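PDB 2QPQ: protein Bug27 from Bordetella pertussis, which probably binds a small solute in the periplasm as a Venus flytrap solute-binding protein of the Bug family, related to tripartite tricarboxylate transporter receptors. Local coordinates for residues G48-D60 / F75-F87. Residues are numbered along the deposited sequence; the frame is centred on the assembly and turned at random.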
ATOM      1  N   GLY A  48      -3.604  -3.921 -14.798  1.00 19.23           N
ATOM      2  CA  GLY A  48      -4.880  -3.348 -15.256  1.00 18.78           C
ATOM      3  C   GLY A  48      -5.937  -3.280 -14.186  1.00 18.24           C
ATOM      4  O   GLY A  48      -6.063  -4.211 -13.366  1.00 18.25           O
ATOM      5  N   ALA A  49      -6.671  -2.158 -14.192  1.00 17.78           N
ATOM      6  CA  ALA A  49      -7.844  -1.901 -13.341  1.00 19.50           C
ATOM      7  C   ALA A  49      -7.456  -2.046 -11.872  1.00 18.79           C
ATOM      8  O   ALA A  49      -8.075  -2.819 -11.128  1.00 18.87           O
ATOM      9  CB  ALA A  49      -8.988  -2.865 -13.681  1.00 19.19           C
ATOM     10  N   SER A  50      -6.423  -1.308 -11.479  1.00 17.99           N
ATOM     11  CA  SER A  50      -5.941  -1.277 -10.083  1.00 17.83           C
ATOM     12  C   SER A  50      -5.587  -2.663  -9.518  1.00 16.79           C
ATOM     13  O   SER A  50      -5.671  -2.886  -8.328  1.00 17.48           O
ATOM     14  CB  SER A  50      -6.966  -0.568  -9.188  1.00 17.49           C
ATOM     15  OG  SER A  50      -7.247   0.723  -9.721  1.00 19.05           O
ATOM     16  N   GLY A  51      -5.186  -3.579 -10.389  1.00 16.12           N
ATOM     17  CA  GLY A  51      -4.770  -4.894  -9.969  1.00 15.14           C
ATOM     18  C   GLY A  51      -5.849  -5.937 -10.229  1.00 16.49           C
ATOM     19  O   GLY A  51      -5.621  -7.126 -10.017  1.00 17.69           O
ATOM     20  N   ASN A  52      -7.022  -5.517 -10.676  1.00 16.71           N
ATOM     21  CA  ASN A  52      -8.133  -6.489 -10.868  1.00 17.16           C
ATOM     22  C   ASN A  52      -7.853  -7.489 -11.974  1.00 17.82           C
ATOM     23  O   ASN A  52      -8.308  -8.653 -11.922  1.00 17.58           O
ATOM     24  CB  ASN A  52      -9.449  -5.745 -11.118  1.00 17.06           C
ATOM     25  CG  ASN A  52      -9.957  -5.042  -9.897  1.00 17.43           C
ATOM     26  OD1 ASN A  52      -9.599  -5.379  -8.768  1.00 16.93           O
ATOM     27  ND2 ASN A  52     -10.838  -4.081 -10.100  1.00 17.88           N
ATOM     28  N   VAL A  53      -7.074  -7.063 -12.971  1.00 18.13           N
ATOM     29  CA  VAL A  53      -6.786  -7.961 -14.094  1.00 19.12           C
ATOM     30  C   VAL A  53      -5.929  -9.089 -13.542  1.00 17.72           C
ATOM     31  O   VAL A  53      -6.234 -10.262 -13.751  1.00 16.94           O
ATOM     32  CB  VAL A  53      -6.116  -7.244 -15.296  1.00 19.29           C
ATOM     33  CG1 VAL A  53      -5.508  -8.245 -16.358  1.00 19.90           C
ATOM     34  CG2 VAL A  53      -7.117  -6.247 -15.960  1.00 19.77           C
ATOM     35  N   GLY A  54      -4.867  -8.724 -12.833  1.00 16.99           N
ATOM     36  CA  GLY A  54      -3.982  -9.728 -12.238  1.00 16.86           C
ATOM     37  C   GLY A  54      -4.717 -10.609 -11.234  1.00 15.98           C
ATOM     38  O   GLY A  54      -4.481 -11.812 -11.189  1.00 15.99           O
ATOM     39  N   ALA A  55      -5.587 -10.004 -10.416  1.00 15.78           N
ATOM     40  CA  ALA A  55      -6.341 -10.759  -9.427  1.00 15.83           C
ATOM     41  C   ALA A  55      -7.253 -11.796 -10.110  1.00 17.40           C
ATOM     42  O   ALA A  55      -7.262 -12.960  -9.729  1.00 17.05           O
ATOM     43  CB  ALA A  55      -7.162  -9.806  -8.477  1.00 15.29           C
ATOM     44  N   ARG A  56      -7.979 -11.391 -11.149  1.00 18.50           N
ATOM     45  CA  ARG A  56      -8.888 -12.332 -11.817  1.00 19.80           C
ATOM     46  C   ARG A  56      -8.093 -13.494 -12.424  1.00 19.38           C
ATOM     47  O   ARG A  56      -8.514 -14.640 -12.378  1.00 18.81           O
ATOM     48  CB  ARG A  56      -9.665 -11.607 -12.912  1.00 20.91           C
ATOM     49  CG  ARG A  56     -10.836 -12.442 -13.469  1.00 26.40           C
ATOM     50  CD  ARG A  56     -11.334 -11.821 -14.754  1.00 33.80           C
ATOM     51  NE  ARG A  56     -12.780 -12.006 -14.946  1.00 41.87           N
ATOM     52  CZ  ARG A  56     -13.443 -11.597 -16.026  1.00 41.62           C
ATOM     53  NH1 ARG A  56     -12.787 -10.992 -17.016  1.00 46.78           N
ATOM     54  NH2 ARG A  56     -14.760 -11.802 -16.123  1.00 48.36           N
ATOM     55  N   LEU A  57      -6.924 -13.185 -12.971  1.00 18.90           N
ATOM     56  CA  LEU A  57      -6.053 -14.174 -13.551  1.00 19.44           C
ATOM     57  C   LEU A  57      -5.686 -15.237 -12.499  1.00 19.25           C
ATOM     58  O   LEU A  57      -5.878 -16.433 -12.722  1.00 19.36           O
ATOM     59  CB  LEU A  57      -4.790 -13.499 -14.098  1.00 19.87           C
ATOM     60  CG  LEU A  57      -3.744 -14.365 -14.806  1.00 20.59           C
ATOM     61  CD1 LEU A  57      -4.369 -14.997 -16.056  1.00 25.02           C
ATOM     62  CD2 LEU A  57      -2.531 -13.557 -15.208  1.00 22.22           C
ATOM     63  N   VAL A  58      -5.142 -14.802 -11.361  1.00 18.07           N
ATOM     64  CA  VAL A  58      -4.800 -15.750 -10.317  1.00 17.39           C
ATOM     65  C   VAL A  58      -6.000 -16.504  -9.744  1.00 17.42           C
ATOM     66  O   VAL A  58      -5.863 -17.679  -9.449  1.00 17.93           O
ATOM     67  CB  VAL A  58      -3.935 -15.089  -9.198  1.00 16.79           C
ATOM     68  CG1 VAL A  58      -3.575 -16.090  -8.083  1.00 17.18           C
ATOM     69  CG2 VAL A  58      -2.641 -14.561  -9.842  1.00 14.66           C
ATOM     70  N   ALA A  59      -7.134 -15.829  -9.521  1.00 17.91           N
ATOM     71  CA  ALA A  59      -8.389 -16.483  -9.058  1.00 18.05           C
ATOM     72  C   ALA A  59      -8.729 -17.716  -9.900  1.00 18.85           C
ATOM     73  O   ALA A  59      -9.368 -18.658  -9.407  1.00 18.88           O
ATOM     74  CB  ALA A  59      -9.544 -15.496  -9.094  1.00 17.78           C
ATOM     75  N   ASP A  60      -8.340 -17.685 -11.175  1.00 18.89           N
ATOM     76  CA  ASP A  60      -8.701 -18.755 -12.115  1.00 20.95           C
ATOM     77  C   ASP A  60      -7.623 -19.805 -12.281  1.00 19.57           C
ATOM     78  O   ASP A  60      -7.813 -20.769 -13.023  1.00 21.48           O
ATOM     79  CB  ASP A  60      -9.005 -18.126 -13.489  1.00 21.76           C
ATOM     80  CG  ASP A  60     -10.394 -17.504 -13.550  1.00 27.36           C
ATOM     81  OD1 ASP A  60     -11.242 -17.760 -12.667  1.00 34.05           O
ATOM     82  OD2 ASP A  60     -10.662 -16.769 -14.511  1.00 35.26           O
ATOM     83  N   PHE A  75      -5.644  -3.961  -2.899  1.00 14.99           N
ATOM     84  CA  PHE A  75      -6.482  -5.158  -3.051  1.00 15.05           C
ATOM     85  C   PHE A  75      -7.708  -5.092  -2.119  1.00 14.56           C
ATOM     86  O   PHE A  75      -8.827  -5.509  -2.489  1.00 15.64           O
ATOM     87  CB  PHE A  75      -5.645  -6.433  -2.793  1.00 14.37           C
ATOM     88  CG  PHE A  75      -6.440  -7.720  -2.885  1.00 14.86           C
ATOM     89  CD1 PHE A  75      -6.501  -8.426  -4.093  1.00 13.64           C
ATOM     90  CD2 PHE A  75      -7.155  -8.207  -1.775  1.00 14.71           C
ATOM     91  CE1 PHE A  75      -7.242  -9.658  -4.191  1.00 14.10           C
ATOM     92  CE2 PHE A  75      -7.937  -9.416  -1.878  1.00 16.66           C
ATOM     93  CZ  PHE A  75      -7.917 -10.144  -3.102  1.00 12.67           C
ATOM     94  N   ALA A  76      -7.507  -4.625  -0.893  1.00 14.78           N
ATOM     95  CA  ALA A  76      -8.631  -4.528   0.061  1.00 15.00           C
ATOM     96  C   ALA A  76      -9.531  -3.321  -0.207  1.00 16.03           C
ATOM     97  O   ALA A  76     -10.671  -3.288   0.269  1.00 16.21           O
ATOM     98  CB  ALA A  76      -8.135  -4.536   1.502  1.00 14.20           C
ATOM     99  N   VAL A  77      -9.016  -2.318  -0.932  1.00 16.47           N
ATOM    100  CA  VAL A  77      -9.814  -1.141  -1.295  1.00 17.27           C
ATOM    101  C   VAL A  77     -10.753  -1.432  -2.459  1.00 17.39           C
ATOM    102  O   VAL A  77     -11.888  -0.920  -2.526  1.00 17.62           O
ATOM    103  CB  VAL A  77      -8.922   0.080  -1.682  1.00 17.66           C
ATOM    104  CG1 VAL A  77      -9.791   1.295  -2.079  1.00 18.51           C
ATOM    105  CG2 VAL A  77      -7.994   0.463  -0.526  1.00 17.19           C
ATOM    106  N   ASN A  78     -10.289  -2.267  -3.371  1.00 17.23           N
ATOM    107  CA  ASN A  78     -11.012  -2.495  -4.616  1.00 16.72           C
ATOM    108  C   ASN A  78     -12.457  -2.983  -4.520  1.00 17.59           C
ATOM    109  O   ASN A  78     -13.289  -2.535  -5.324  1.00 17.47           O
ATOM    110  CB  ASN A  78     -10.191  -3.392  -5.555  1.00 16.11           C
ATOM    111  CG  ASN A  78      -8.992  -2.679  -6.169  1.00 16.24           C
ATOM    112  OD1 ASN A  78      -8.148  -3.311  -6.791  1.00 20.66           O
ATOM    113  ND2 ASN A  78      -8.919  -1.388  -6.008  1.00 14.70           N
ATOM    114  N   PRO A  79     -12.772  -3.913  -3.582  1.00 18.62           N
ATOM    115  CA  PRO A  79     -14.145  -4.374  -3.531  1.00 19.09           C
ATOM    116  C   PRO A  79     -15.150  -3.239  -3.271  1.00 20.34           C
ATOM    117  O   PRO A  79     -16.240  -3.310  -3.804  1.00 20.15           O
ATOM    118  CB  PRO A  79     -14.125  -5.434  -2.401  1.00 19.08           C
ATOM    119  CG  PRO A  79     -12.658  -5.911  -2.414  1.00 18.72           C
ATOM    120  CD  PRO A  79     -11.940  -4.632  -2.594  1.00 18.30           C
ATOM    121  N   GLY A  80     -14.768  -2.206  -2.507  1.00 20.14           N
ATOM    122  CA  GLY A  80     -15.680  -1.108  -2.197  1.00 20.99           C
ATOM    123  C   GLY A  80     -15.819  -0.085  -3.316  1.00 21.79           C
ATOM    124  O   GLY A  80     -16.826   0.616  -3.372  1.00 23.68           O
ATOM    125  N   VAL A  81     -14.858  -0.022  -4.236  1.00 21.57           N
ATOM    126  CA  VAL A  81     -14.789   1.056  -5.234  1.00 21.98           C
ATOM    127  C   VAL A  81     -15.008   0.608  -6.677  1.00 23.19           C
ATOM    128  O   VAL A  81     -15.090   1.456  -7.587  1.00 23.42           O
ATOM    129  CB  VAL A  81     -13.451   1.867  -5.155  1.00 22.06           C
ATOM    130  CG1 VAL A  81     -13.301   2.544  -3.761  1.00 20.82           C
ATOM    131  CG2 VAL A  81     -12.219   0.988  -5.501  1.00 21.28           C
ATOM    132  N   PHE A  82     -15.067  -0.708  -6.899  1.00 23.34           N
ATOM    133  CA  PHE A  82     -15.454  -1.228  -8.186  1.00 24.65           C
ATOM    134  C   PHE A  82     -16.881  -1.717  -8.132  1.00 25.74           C
ATOM    135  O   PHE A  82     -17.240  -2.412  -7.199  1.00 25.71           O
ATOM    136  CB  PHE A  82     -14.484  -2.308  -8.683  1.00 24.37           C
ATOM    137  CG  PHE A  82     -13.190  -1.738  -9.166  1.00 23.08           C
ATOM    138  CD1 PHE A  82     -12.172  -1.437  -8.256  1.00 20.81           C
ATOM    139  CD2 PHE A  82     -13.007  -1.475 -10.520  1.00 21.15           C
ATOM    140  CE1 PHE A  82     -10.983  -0.879  -8.700  1.00 21.04           C
ATOM    141  CE2 PHE A  82     -11.842  -0.923 -10.990  1.00 21.84           C
ATOM    142  CZ  PHE A  82     -10.806  -0.617 -10.074  1.00 22.90           C
ATOM    143  N   ARG A  83     -17.675  -1.320  -9.126  1.00 27.86           N
ATOM    144  CA  ARG A  83     -19.121  -1.635  -9.175  1.00 31.08           C
ATOM    145  C   ARG A  83     -19.367  -3.134  -9.323  1.00 31.73           C
ATOM    146  O   ARG A  83     -20.231  -3.698  -8.637  1.00 33.53           O
ATOM    147  CB  ARG A  83     -19.827  -0.840 -10.295  1.00 31.43           C
ATOM    148  CG  ARG A  83     -19.752   0.700 -10.091  1.00 31.83           C
ATOM    149  CD  ARG A  83     -20.418   1.542 -11.230  1.00 32.43           C
ATOM    150  NE  ARG A  83     -20.150   2.978 -11.034  1.00 36.16           N
ATOM    151  CZ  ARG A  83     -20.851   3.761 -10.215  1.00 36.58           C
ATOM    152  NH1 ARG A  83     -21.864   3.253  -9.527  1.00 38.28           N
ATOM    153  NH2 ARG A  83     -20.532   5.040 -10.070  1.00 38.74           N
ATOM    154  N   ASN A  84     -18.569  -3.789 -10.166  1.00 32.74           N
ATOM    155  CA  ASN A  84     -18.779  -5.206 -10.487  1.00 32.87           C
ATOM    156  C   ASN A  84     -17.471  -5.991 -10.510  1.00 31.93           C
ATOM    157  O   ASN A  84     -16.991  -6.392 -11.580  1.00 32.49           O
ATOM    158  CB  ASN A  84     -19.468  -5.374 -11.843  1.00 34.15           C
ATOM    159  CG  ASN A  84     -20.800  -4.647 -11.939  1.00 37.62           C
ATOM    160  OD1 ASN A  84     -20.904  -3.601 -12.607  1.00 41.00           O
ATOM    161  ND2 ASN A  84     -21.832  -5.204 -11.303  1.00 41.34           N
ATOM    162  N   LEU A  85     -16.882  -6.204  -9.340  1.00 29.94           N
ATOM    163  CA  LEU A  85     -15.636  -6.985  -9.250  1.00 28.52           C
ATOM    164  C   LEU A  85     -15.863  -8.378  -9.786  1.00 28.04           C
ATOM    165  O   LEU A  85     -16.788  -9.039  -9.370  1.00 27.52           O
ATOM    166  CB  LEU A  85     -15.215  -7.066  -7.785  1.00 28.32           C
ATOM    167  CG  LEU A  85     -13.756  -7.085  -7.373  1.00 29.18           C
ATOM    168  CD1 LEU A  85     -13.085  -5.855  -7.856  1.00 25.86           C
ATOM    169  CD2 LEU A  85     -13.697  -7.218  -5.864  1.00 27.64           C
ATOM    170  N   PRO A  86     -14.982  -8.850 -10.686  1.00 28.03           N
ATOM    171  CA  PRO A  86     -15.134 -10.119 -11.397  1.00 28.08           C
ATOM    172  C   PRO A  86     -14.685 -11.372 -10.600  1.00 27.55           C
ATOM    173  O   PRO A  86     -14.434 -12.442 -11.187  1.00 29.22           O
ATOM    174  CB  PRO A  86     -14.254  -9.911 -12.625  1.00 27.74           C
ATOM    175  CG  PRO A  86     -13.131  -9.021 -12.123  1.00 27.81           C
ATOM    176  CD  PRO A  86     -13.731  -8.151 -11.043  1.00 28.22           C
ATOM    177  N   PHE A  87     -14.612 -11.247  -9.274  1.00 26.34           N
ATOM    178  CA  PHE A  87     -14.207 -12.340  -8.391  1.00 24.52           C
ATOM    179  C   PHE A  87     -14.704 -12.027  -6.991  1.00 22.86           C
ATOM    180  O   PHE A  87     -15.159 -10.915  -6.708  1.00 22.79           O
ATOM    181  CB  PHE A  87     -12.686 -12.551  -8.385  1.00 23.49           C
ATOM    182  CG  PHE A  87     -11.897 -11.262  -8.250  1.00 23.51           C
ATOM    183  CD1 PHE A  87     -11.763 -10.636  -6.999  1.00 23.03           C
ATOM    184  CD2 PHE A  87     -11.321 -10.679  -9.353  1.00 21.05           C
ATOM    185  CE1 PHE A  87     -11.027  -9.435  -6.872  1.00 23.09           C
ATOM    186  CE2 PHE A  87     -10.615  -9.460  -9.231  1.00 22.18           C
ATOM    187  CZ  PHE A  87     -10.493  -8.853  -7.990  1.00 22.41           C
TER
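Phe87 and Ala55 make the apolar centre of this contact, where helix 52-59 meets helix 74-81 and the loop that follows it. With CG between its backbone N and carbonyl carbon (chi1 46°), Phe87 brings CZ to 3.5 Å from Ala55 CB, and the ring turns its edge to the Asn52 carbonyl, CE2 lying 3.6 Å from Asn52 O. Phe75 reaches the same methyl by its ring edge, Ala55 CB to CE1 being 4.3 Å.

Amides and a third aromatic ring, Phe82, form the other end. The Asn52 amide stands steeply over the centre of one face of Phe82, the two planes 72° apart, and Ser50 OG lies in the ring plane, 3.8 Å from Phe82 CZ. Asn78 brings its own amide beside that of Asn52, near the Ser50 carbonyl.

At the exposed margin, aliphatic and charged groups meet: Arg56 passes Pro86, with NE 3.5 Å from Pro86 CB.

Helix 52-59 is the crossover of a beta-alpha-beta unit, joining strands 41-45 and 67-72, both parallel to strand 10-14; helix 74-81 follows the second strand. Leu69 of that strand touches Ala55 and Phe75, Phe93 packs edge-to-face with Phe75 and Phe87, and helix 275-296 meets Phe75 and Val77.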